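Local atomic coordinates of beta-1,4-galactanase (Thielavia heterothallica, PDB entry 1HJS), a protein that hydrolyses the beta-1,4-galactosidic linkages of type I arabinogalactans as a family 53 glycoside hydrolase. Residues L203-Y214 with W237-N247; P215-S224 with R256-K264. One frame throughout, in Å; residues are numbered along the deposited sequence. Where two conformers were deposited one is given.

In the fold
Contact 1 lies buried in the wall of a TIM barrel, where strands 208-212 and 240-245 run side by side and deliver Glu245, the probable nucleophile. Contact 2 is only partly buried and joins the loops that follow those same two strands, up to the start of helix 223-237. Together they illustrate how such a barrel divides its labour between a strand wall and the loops at its C-terminal ends. Backbone bonds and apolar packing dominate the first, with buried side-chain hydrogen bonds at both ends; bridging waters, proline and aromatic packing and a carboxylate that accepts two N-H groups at a helix start dominate the second. They touch where Pro215 and Phe216 pack on Asn247 and where Ala221 packs on Phe213 and Tyr214.

Contact 1. Residues L203-Y214 with W237-N247; sequences LSDFDMMGVSFY and WNKEIAVVETN
Tyr214 OH donates to Glu245 OE1 over 2.7 Å, reaching the anti side of the carboxylate, 22° out of its plane. The edge of the same ring lies against Asn247, whose CG is 3.6 Å from Tyr214 CE1, and Glu245 OE2 pairs with Arg45, so both oxygens of this probable nucleophile are held. Ser212 OG, beside Glu245 CB, bonds instead to Glu135, the probable proton donor, and to His178. Nearby, Thr246 OG1, anti to its own N (chi1 -166°), donates to Phe213 O, 2.7 Å away.

Behind runs a parallel ladder: Met209 N, Val211 N and Phe213 N give to the carbonyls of Glu240, Ala242 and Glu245, while Glu240 N, Ala242 N and Val244 N give back to those of Asp207, Met209 and Val211. At its far end the bent chain of Lys239 brings NZ to Leu203 O and Phe206 O, each 2.7 Å away; the first is met from above its plane. Met209 CE packs 3.7 Å from Trp237 CE3, its sulfur oblique to the indole in a Met-aromatic contact.

The pair forms a beta-alpha-beta unit through helix 223-237. Strand 174-179 continues the sheet beyond 208-212, strand 290-296 lies beyond 240-245, and helix 270-285 packs on Phe213 and Val243.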
loop_
_atom_site.group_PDB
_atom_site.type_symbol
_atom_site.label_atom_id
_atom_site.label_comp_id
_atom_site.label_asym_id
_atom_site.label_seq_id
_atom_site.Cartn_x
_atom_site.Cartn_y
_atom_site.Cartn_z
ATOM N N LEU A 203 -2.863 20.973 3.834
ATOM C CA LEU A 203 -2.660 20.305 2.557
ATOM C C LEU A 203 -1.173 20.171 2.269
ATOM O O LEU A 203 -0.737 19.196 1.660
ATOM C CB LEU A 203 -3.322 21.086 1.418
ATOM C CG LEU A 203 -4.674 20.579 0.915
ATOM C CD1 LEU A 203 -5.079 21.379 -0.308
ATOM C CD2 LEU A 203 -4.589 19.098 0.569
ATOM N N SER A 204 -0.399 21.156 2.713
ATOM C CA SER A 204 1.042 21.153 2.499
ATOM C C SER A 204 1.775 20.119 3.350
ATOM O O SER A 204 2.962 19.872 3.133
ATOM C CB SER A 204 1.622 22.541 2.782
ATOM O OG SER A 204 1.469 22.893 4.146
ATOM N N ASP A 205 1.081 19.513 4.312
ATOM C CA ASP A 205 1.715 18.521 5.176
ATOM C C ASP A 205 1.926 17.164 4.509
ATOM O O ASP A 205 2.730 16.367 4.977
ATOM C CB ASP A 205 0.925 18.329 6.477
ATOM C CG ASP A 205 1.048 19.518 7.425
ATOM O OD1 ASP A 205 2.126 20.151 7.470
ATOM O OD2 ASP A 205 0.069 19.808 8.147
ATOM N N PHE A 206 1.193 16.884 3.436
ATOM C CA PHE A 206 1.382 15.615 2.738
ATOM C C PHE A 206 1.434 15.830 1.233
ATOM O O PHE A 206 1.049 16.889 0.734
ATOM C CB PHE A 206 0.312 14.579 3.132
ATOM C CG PHE A 206 -1.082 14.927 2.704
ATOM C CD1 PHE A 206 -1.783 15.952 3.326
ATOM C CD2 PHE A 206 -1.709 14.199 1.696
ATOM C CE1 PHE A 206 -3.091 16.250 2.952
ATOM C CE2 PHE A 206 -3.018 14.486 1.312
ATOM C CZ PHE A 206 -3.712 15.514 1.942
ATOM N N ASP A 207 1.908 14.820 0.510
ATOM C CA ASP A 207 2.092 14.944 -0.929
ATOM C C ASP A 207 1.275 14.021 -1.820
ATOM O O ASP A 207 1.047 14.328 -2.993
ATOM C CB ASP A 207 3.573 14.726 -1.238
ATOM C CG ASP A 207 4.476 15.487 -0.289
ATOM O OD1 ASP A 207 4.443 16.730 -0.327
ATOM O OD2 ASP A 207 5.209 14.847 0.499
ATOM N N MET A 208 0.835 12.898 -1.273
ATOM C CA MET A 208 0.106 11.930 -2.074
ATOM C C MET A 208 -1.142 11.369 -1.418
ATOM O O MET A 208 -1.254 11.312 -0.195
ATOM C CB MET A 208 1.018 10.747 -2.404
ATOM C CG MET A 208 2.373 11.093 -2.961
ATOM S SD MET A 208 3.334 9.565 -3.211
ATOM C CE MET A 208 2.711 9.045 -4.811
ATOM N N MET A 209 -2.072 10.942 -2.264
ATOM C CA MET A 209 -3.303 10.313 -1.819
ATOM C C MET A 209 -3.293 8.933 -2.448
ATOM O O MET A 209 -3.275 8.801 -3.677
ATOM C CB MET A 209 -4.531 11.084 -2.303
ATOM C CG MET A 209 -4.658 12.467 -1.699
ATOM S SD MET A 209 -6.183 13.278 -2.196
ATOM C CE MET A 209 -6.293 14.528 -0.917
ATOM N N GLY A 210 -3.276 7.907 -1.609
ATOM C CA GLY A 210 -3.276 6.553 -2.128
ATOM C C GLY A 210 -4.615 5.896 -1.858
ATOM O O GLY A 210 -5.286 6.231 -0.883
ATOM N N VAL A 211 -5.015 4.975 -2.726
ATOM C CA VAL A 211 -6.274 4.275 -2.540
ATOM C C VAL A 211 -6.105 2.796 -2.835
ATOM O O VAL A 211 -5.267 2.408 -3.653
ATOM C CB VAL A 211 -7.377 4.804 -3.485
ATOM C CG1 VAL A 211 -7.606 6.287 -3.247
ATOM C CG2 VAL A 211 -6.994 4.545 -4.939
ATOM N N SER A 212 -6.890 1.973 -2.150
ATOM C CA SER A 212 -6.878 0.541 -2.405
ATOM C C SER A 212 -7.979 0.364 -3.449
ATOM O O SER A 212 -8.966 1.104 -3.443
ATOM C CB SER A 212 -7.244 -0.251 -1.147
ATOM O OG SER A 212 -6.295 -0.065 -0.111
ATOM N N PHE A 213 -7.805 -0.590 -4.355
ATOM C CA PHE A 213 -8.810 -0.853 -5.373
ATOM C C PHE A 213 -8.822 -2.341 -5.672
ATOM O O PHE A 213 -7.926 -2.858 -6.347
ATOM C CB PHE A 213 -8.522 -0.071 -6.659
ATOM C CG PHE A 213 -9.549 -0.292 -7.738
ATOM C CD1 PHE A 213 -10.846 0.192 -7.588
ATOM C CD2 PHE A 213 -9.231 -1.009 -8.884
ATOM C CE1 PHE A 213 -11.815 -0.038 -8.570
ATOM C CE2 PHE A 213 -10.189 -1.247 -9.875
ATOM C CZ PHE A 213 -11.486 -0.760 -9.716
ATOM N N TYR A 214 -9.839 -3.022 -5.151
ATOM C CA TYR A 214 -10.006 -4.460 -5.333
ATOM C C TYR A 214 -11.333 -4.720 -6.046
ATOM O O TYR A 214 -12.319 -4.008 -5.823
ATOM C CB TYR A 214 -9.995 -5.161 -3.975
ATOM C CG TYR A 214 -8.633 -5.208 -3.316
ATOM C CD1 TYR A 214 -7.642 -6.073 -3.780
ATOM C CD2 TYR A 214 -8.339 -4.398 -2.218
ATOM C CE1 TYR A 214 -6.394 -6.135 -3.165
ATOM C CE2 TYR A 214 -7.089 -4.454 -1.594
ATOM C CZ TYR A 214 -6.127 -5.326 -2.072
ATOM O OH TYR A 214 -4.898 -5.414 -1.454
ATOM N N TRP A 237 -8.034 18.471 -4.658
ATOM C CA TRP A 237 -6.834 18.706 -3.861
ATOM C C TRP A 237 -5.496 18.740 -4.610
ATOM O O TRP A 237 -4.469 19.080 -4.029
ATOM C CB TRP A 237 -6.788 17.682 -2.726
ATOM C CG TRP A 237 -7.968 17.801 -1.811
ATOM C CD1 TRP A 237 -8.215 18.807 -0.921
ATOM C CD2 TRP A 237 -9.093 16.917 -1.741
ATOM N NE1 TRP A 237 -9.426 18.608 -0.304
ATOM C CE2 TRP A 237 -9.986 17.456 -0.789
ATOM C CE3 TRP A 237 -9.433 15.725 -2.390
ATOM C CZ2 TRP A 237 -11.202 16.841 -0.472
ATOM C CZ3 TRP A 237 -10.642 15.114 -2.074
ATOM C CH2 TRP A 237 -11.511 15.675 -1.123
ATOM N N ASN A 238 -5.511 18.375 -5.888
ATOM C CA ASN A 238 -4.318 18.410 -6.736
ATOM C C ASN A 238 -3.077 17.715 -6.157
ATOM O O ASN A 238 -1.959 18.208 -6.309
ATOM C CB ASN A 238 -3.976 19.868 -7.060
ATOM C CG ASN A 238 -2.890 20.002 -8.117
ATOM O OD1 ASN A 238 -1.981 20.820 -7.982
ATOM N ND2 ASN A 238 -2.986 19.211 -9.179
ATOM N N LYS A 239 -3.261 16.562 -5.517
ATOM C CA LYS A 239 -2.132 15.817 -4.952
ATOM C C LYS A 239 -1.778 14.681 -5.901
ATOM O O LYS A 239 -2.586 14.316 -6.753
ATOM C CB LYS A 239 -2.510 15.218 -3.590
ATOM C CG LYS A 239 -2.675 16.241 -2.477
ATOM C CD LYS A 239 -1.370 16.984 -2.236
ATOM C CE LYS A 239 -1.497 17.986 -1.106
ATOM N NZ LYS A 239 -0.204 18.709 -0.891
ATOM N N GLU A 240 -0.575 14.127 -5.781
ATOM C CA GLU A 240 -0.217 13.007 -6.643
ATOM C C GLU A 240 -1.103 11.860 -6.183
ATOM O O GLU A 240 -1.391 11.731 -4.996
ATOM C CB GLU A 240 1.258 12.636 -6.496
ATOM C CG GLU A 240 2.207 13.694 -7.038
ATOM C CD GLU A 240 3.580 13.130 -7.363
ATOM O OE1 GLU A 240 4.133 12.395 -6.523
ATOM O OE2 GLU A 240 4.103 13.426 -8.460
ATOM N N ILE A 241 -1.534 11.030 -7.124
ATOM C CA ILE A 241 -2.437 9.933 -6.807
ATOM C C ILE A 241 -1.916 8.559 -7.214
ATOM O O ILE A 241 -1.240 8.413 -8.232
ATOM C CB ILE A 241 -3.797 10.185 -7.486
ATOM C CG1 ILE A 241 -4.461 11.401 -6.835
ATOM C CG2 ILE A 241 -4.675 8.945 -7.420
ATOM C CD1 ILE A 241 -5.602 11.968 -7.637
ATOM N N ALA A 242 -2.239 7.553 -6.409
ATOM C CA ALA A 242 -1.807 6.195 -6.710
ATOM C C ALA A 242 -2.727 5.126 -6.144
ATOM O O ALA A 242 -3.345 5.301 -5.088
ATOM C CB ALA A 242 -0.390 5.969 -6.183
ATOM N N VAL A 243 -2.825 4.020 -6.870
ATOM C CA VAL A 243 -3.593 2.874 -6.415
ATOM C C VAL A 243 -2.467 2.097 -5.748
ATOM O O VAL A 243 -1.574 1.588 -6.425
ATOM C CB VAL A 243 -4.172 2.067 -7.593
ATOM C CG1 VAL A 243 -4.713 0.731 -7.091
ATOM C CG2 VAL A 243 -5.296 2.865 -8.263
ATOM N N VAL A 244 -2.497 2.031 -4.423
ATOM C CA VAL A 244 -1.433 1.372 -3.677
ATOM C C VAL A 244 -1.668 -0.088 -3.317
ATOM O O VAL A 244 -0.794 -0.738 -2.748
ATOM C CB VAL A 244 -1.100 2.186 -2.408
ATOM C CG1 VAL A 244 -0.720 3.598 -2.809
ATOM C CG2 VAL A 244 -2.297 2.227 -1.467
ATOM N N GLU A 245 -2.846 -0.599 -3.655
ATOM C CA GLU A 245 -3.187 -1.998 -3.410
ATOM C C GLU A 245 -4.226 -2.434 -4.432
ATOM O O GLU A 245 -5.221 -1.744 -4.638
ATOM C CB GLU A 245 -3.764 -2.200 -2.004
ATOM C CG GLU A 245 -2.724 -2.349 -0.898
ATOM C CD GLU A 245 -3.330 -2.804 0.418
ATOM O OE1 GLU A 245 -4.297 -3.602 0.386
ATOM O OE2 GLU A 245 -2.834 -2.382 1.485
ATOM N N THR A 246 -3.979 -3.565 -5.084
ATOM C CA THR A 246 -4.921 -4.118 -6.051
ATOM C C THR A 246 -4.551 -5.575 -6.321
ATOM O O THR A 246 -3.404 -5.988 -6.108
ATOM C CB THR A 246 -4.941 -3.309 -7.377
ATOM O OG1 THR A 246 -6.091 -3.685 -8.152
ATOM C CG2 THR A 246 -3.682 -3.575 -8.196
ATOM N N ASN A 247 -5.536 -6.348 -6.766
ATOM C CA ASN A 247 -5.380 -7.772 -7.058
ATOM C C ASN A 247 -6.339 -8.144 -8.190
ATOM O O ASN A 247 -7.333 -7.454 -8.424
ATOM C CB ASN A 247 -5.824 -8.633 -5.865
ATOM C CG ASN A 247 -4.734 -8.892 -4.836
ATOM O OD1 ASN A 247 -5.013 -9.478 -3.790
ATOM N ND2 ASN A 247 -3.500 -8.483 -5.123
HETATM O O HOH W 1 2.938 18.283 -2.002
#

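Contact 2. Residues P215-S224 with R256-K264; sequences PFYSSSATLS and RYSFPSDVK
Asp262 takes two backbone N-H groups at the start of helix 223-237: Leu223 N gives to OD1 at 2.9 Å, nearly straight, and Ser224 N to OD2 at 3.0 Å. Both arrive on the syn sides, tilted 18° and 16° from the carboxylate plane; chi1 of 53°, which sets CG between the backbone N and the carbonyl carbon, helps bring the group there. Thr222, the N-cap, turns its OG1 to Ala225 N instead, and an alanine in place of Asp262 would probably leave those two N-H groups without their acceptor.

These segments lie in the loops after strands 208-212 and 240-245 of the TIM barrel, on the catalytic side, the first running into helix 223-237.

Van der Waals packing sets rings against carbonyl oxygens: Pro260 CG is 3.0 Å from Ala221 O, buried without a hydrogen-bond partner, and Pro260 CD 3.1 Å from Pro215 O. Phe259 has Pro215 O over one face; Tyr257 has Tyr217 O. Apolar pairs include Phe216 CB with Phe259 CZ (3.8 Å), Pro260 CG with Ala221 CB, Pro215 CG with Phe259 CE2, and Leu223 CG with Val263 CG1.

Three waters bridge the backbones: one joins Pro215 O, Ser218 N and Ser258 O, another Phe216 O and Tyr257 N, a third Ser219 O and Ser261 N.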
loop_
_atom_site.group_PDB
_atom_site.type_symbol
_atom_site.label_atom_id
_atom_site.label_comp_id
_atom_site.label_asym_id
_atom_site.label_seq_id
_atom_site.Cartn_x
_atom_site.Cartn_y
_atom_site.Cartn_z
ATOM N N PRO A 215 -11.380 -5.744 -6.905
ATOM C CA PRO A 215 -12.613 -6.050 -7.634
ATOM C C PRO A 215 -13.549 -7.056 -6.975
ATOM O O PRO A 215 -14.671 -7.244 -7.441
ATOM C CB PRO A 215 -12.083 -6.578 -8.957
ATOM C CG PRO A 215 -10.912 -7.429 -8.489
ATOM C CD PRO A 215 -10.243 -6.522 -7.444
ATOM N N PHE A 216 -13.110 -7.686 -5.892
ATOM C CA PHE A 216 -13.914 -8.723 -5.255
ATOM C C PHE A 216 -14.516 -8.479 -3.874
ATOM O O PHE A 216 -14.792 -9.436 -3.150
ATOM C CB PHE A 216 -13.109 -10.026 -5.230
ATOM C CG PHE A 216 -11.654 -9.833 -4.923
ATOM C CD1 PHE A 216 -11.250 -9.217 -3.742
ATOM C CD2 PHE A 216 -10.683 -10.264 -5.816
ATOM C CE1 PHE A 216 -9.890 -9.033 -3.453
ATOM C CE2 PHE A 216 -9.321 -10.085 -5.536
ATOM C CZ PHE A 216 -8.929 -9.470 -4.352
ATOM N N TYR A 217 -14.735 -7.222 -3.513
ATOM C CA TYR A 217 -15.329 -6.903 -2.217
ATOM C C TYR A 217 -16.621 -6.114 -2.391
ATOM O O TYR A 217 -17.249 -5.710 -1.411
ATOM C CB TYR A 217 -14.355 -6.097 -1.358
ATOM C CG TYR A 217 -13.149 -6.883 -0.902
ATOM C CD1 TYR A 217 -13.299 -8.094 -0.224
ATOM C CD2 TYR A 217 -11.855 -6.420 -1.145
ATOM C CE1 TYR A 217 -12.194 -8.825 0.200
ATOM C CE2 TYR A 217 -10.741 -7.145 -0.726
ATOM C CZ TYR A 217 -10.917 -8.344 -0.055
ATOM O OH TYR A 217 -9.822 -9.060 0.360
ATOM N N SER A 218 -17.009 -5.902 -3.647
ATOM C CA SER A 218 -18.214 -5.147 -3.977
ATOM C C SER A 218 -18.283 -4.909 -5.476
ATOM O O SER A 218 -17.288 -4.547 -6.100
ATOM C CB SER A 218 -18.213 -3.794 -3.259
ATOM O OG SER A 218 -19.212 -2.934 -3.792
ATOM N N SER A 219 -19.463 -5.109 -6.054
ATOM C CA SER A 219 -19.648 -4.900 -7.485
ATOM C C SER A 219 -19.600 -3.412 -7.829
ATOM O O SER A 219 -19.570 -3.040 -9.003
ATOM C CB SER A 219 -20.989 -5.492 -7.938
ATOM O OG SER A 219 -22.065 -4.902 -7.236
ATOM N N SER A 220 -19.590 -2.564 -6.806
ATOM C CA SER A 220 -19.541 -1.119 -7.024
ATOM C C SER A 220 -18.154 -0.639 -7.449
ATOM O O SER A 220 -18.004 0.486 -7.924
ATOM C CB SER A 220 -19.965 -0.379 -5.751
ATOM O OG SER A 220 -21.324 -0.646 -5.434
ATOM N N ALA A 221 -17.152 -1.498 -7.287
ATOM C CA ALA A 221 -15.772 -1.151 -7.633
ATOM C C ALA A 221 -15.495 -1.224 -9.131
ATOM O O ALA A 221 -14.580 -1.925 -9.573
ATOM C CB ALA A 221 -14.802 -2.068 -6.879
ATOM N N THR A 222 -16.287 -0.497 -9.915
ATOM C CA THR A 222 -16.103 -0.484 -11.356
ATOM C C THR A 222 -14.915 0.392 -11.728
ATOM O O THR A 222 -14.502 1.258 -10.959
ATOM C CB THR A 222 -17.338 0.079 -12.081
ATOM O OG1 THR A 222 -17.620 1.396 -11.586
ATOM C CG2 THR A 222 -18.548 -0.816 -11.853
ATOM N N LEU A 223 -14.363 0.157 -12.912
ATOM C CA LEU A 223 -13.251 0.960 -13.387
ATOM C C LEU A 223 -13.778 2.371 -13.626
ATOM O O LEU A 223 -13.057 3.357 -13.459
ATOM C CB LEU A 223 -12.696 0.371 -14.683
ATOM C CG LEU A 223 -12.079 -1.023 -14.523
ATOM C CD1 LEU A 223 -11.708 -1.578 -15.886
ATOM C CD2 LEU A 223 -10.848 -0.937 -13.631
ATOM N N SER A 224 -15.047 2.463 -14.013
ATOM C CA SER A 224 -15.666 3.758 -14.262
ATOM C C SER A 224 -15.728 4.570 -12.967
ATOM O O SER A 224 -15.422 5.761 -12.961
ATOM C CB SER A 224 -17.079 3.579 -14.835
ATOM O OG SER A 224 -17.908 2.885 -13.926
ATOM N N ARG A 256 -17.464 -14.116 -3.078
ATOM C CA ARG A 256 -18.481 -13.720 -2.116
ATOM C C ARG A 256 -19.343 -12.571 -2.654
ATOM O O ARG A 256 -20.481 -12.377 -2.218
ATOM C CB ARG A 256 -17.825 -13.297 -0.805
ATOM C CG ARG A 256 -18.791 -13.231 0.362
ATOM C CD ARG A 256 -18.065 -12.981 1.671
ATOM N NE ARG A 256 -18.992 -12.995 2.796
ATOM C CZ ARG A 256 -18.668 -12.647 4.034
ATOM N NH1 ARG A 256 -17.431 -12.252 4.309
ATOM N NH2 ARG A 256 -19.578 -12.700 4.997
ATOM N N TYR A 257 -18.787 -11.806 -3.589
ATOM C CA TYR A 257 -19.507 -10.691 -4.197
ATOM C C TYR A 257 -19.432 -10.779 -5.712
ATOM O O TYR A 257 -18.498 -11.361 -6.265
ATOM C CB TYR A 257 -18.913 -9.348 -3.765
ATOM C CG TYR A 257 -18.880 -9.124 -2.274
ATOM C CD1 TYR A 257 -17.794 -9.548 -1.510
ATOM C CD2 TYR A 257 -19.942 -8.494 -1.621
ATOM C CE1 TYR A 257 -17.763 -9.352 -0.130
ATOM C CE2 TYR A 257 -19.921 -8.296 -0.243
ATOM C CZ TYR A 257 -18.830 -8.728 0.495
ATOM O OH TYR A 257 -18.809 -8.550 1.860
ATOM N N SER A 258 -20.424 -10.206 -6.384
ATOM C CA SER A 258 -20.436 -10.197 -7.839
ATOM C C SER A 258 -19.357 -9.204 -8.266
ATOM O O SER A 258 -19.132 -8.201 -7.591
ATOM C CB SER A 258 -21.805 -9.743 -8.355
ATOM O OG SER A 258 -22.839 -10.567 -7.837
ATOM N N PHE A 259 -18.682 -9.489 -9.372
ATOM C CA PHE A 259 -17.635 -8.598 -9.854
ATOM C C PHE A 259 -18.220 -7.365 -10.534
ATOM O O PHE A 259 -19.350 -7.395 -11.022
ATOM C CB PHE A 259 -16.709 -9.347 -10.816
ATOM C CG PHE A 259 -15.580 -10.063 -10.128
ATOM C CD1 PHE A 259 -15.835 -10.992 -9.123
ATOM C CD2 PHE A 259 -14.259 -9.792 -10.469
ATOM C CE1 PHE A 259 -14.785 -11.637 -8.463
ATOM C CE2 PHE A 259 -13.210 -10.432 -9.817
ATOM C CZ PHE A 259 -13.471 -11.355 -8.813
ATOM N N PRO A 260 -17.462 -6.254 -10.557
ATOM C CA PRO A 260 -17.935 -5.019 -11.188
ATOM C C PRO A 260 -18.286 -5.267 -12.650
ATOM O O PRO A 260 -17.617 -6.042 -13.339
ATOM C CB PRO A 260 -16.750 -4.071 -11.023
ATOM C CG PRO A 260 -16.125 -4.541 -9.743
ATOM C CD PRO A 260 -16.154 -6.044 -9.910
ATOM N N SER A 261 -19.333 -4.600 -13.123
ATOM C CA SER A 261 -19.794 -4.773 -14.494
ATOM C C SER A 261 -18.746 -4.589 -15.589
ATOM O O SER A 261 -18.729 -5.358 -16.550
ATOM C CB SER A 261 -20.985 -3.844 -14.769
ATOM O OG SER A 261 -20.612 -2.484 -14.643
ATOM N N ASP A 262 -17.871 -3.591 -15.462
ATOM C CA ASP A 262 -16.875 -3.372 -16.508
ATOM C C ASP A 262 -15.594 -4.200 -16.445
ATOM O O ASP A 262 -14.609 -3.865 -17.103
ATOM C CB ASP A 262 -16.514 -1.880 -16.644
ATOM C CG ASP A 262 -16.108 -1.240 -15.334
ATOM O OD1 ASP A 262 -15.699 -1.964 -14.403
ATOM O OD2 ASP A 262 -16.186 0.008 -15.248
ATOM N N VAL A 263 -15.610 -5.278 -15.666
ATOM C CA VAL A 263 -14.457 -6.176 -15.572
ATOM C C VAL A 263 -14.928 -7.630 -15.662
ATOM O O VAL A 263 -14.126 -8.564 -15.583
ATOM C CB VAL A 263 -13.664 -5.986 -14.253
ATOM C CG1 VAL A 263 -13.086 -4.582 -14.191
ATOM C CG2 VAL A 263 -14.558 -6.256 -13.055
ATOM N N LYS A 264 -16.234 -7.810 -15.848
ATOM C CA LYS A 264 -16.830 -9.142 -15.945
ATOM C C LYS A 264 -16.329 -9.986 -17.110
ATOM O O LYS A 264 -16.420 -11.214 -17.077
ATOM C CB LYS A 264 -18.356 -9.040 -16.032
ATOM C CG LYS A 264 -19.060 -9.040 -14.687
ATOM C CD LYS A 264 -20.564 -9.185 -14.871
ATOM C CE LYS A 264 -21.268 -9.517 -13.563
ATOM N NZ LYS A 264 -21.185 -8.417 -12.564
HETATM O O HOH W 2 -16.877 -7.626 -5.885
HETATM O O HOH W 3 -16.183 -11.719 -4.601
HETATM O O HOH W 4 -21.189 -3.393 -11.341
#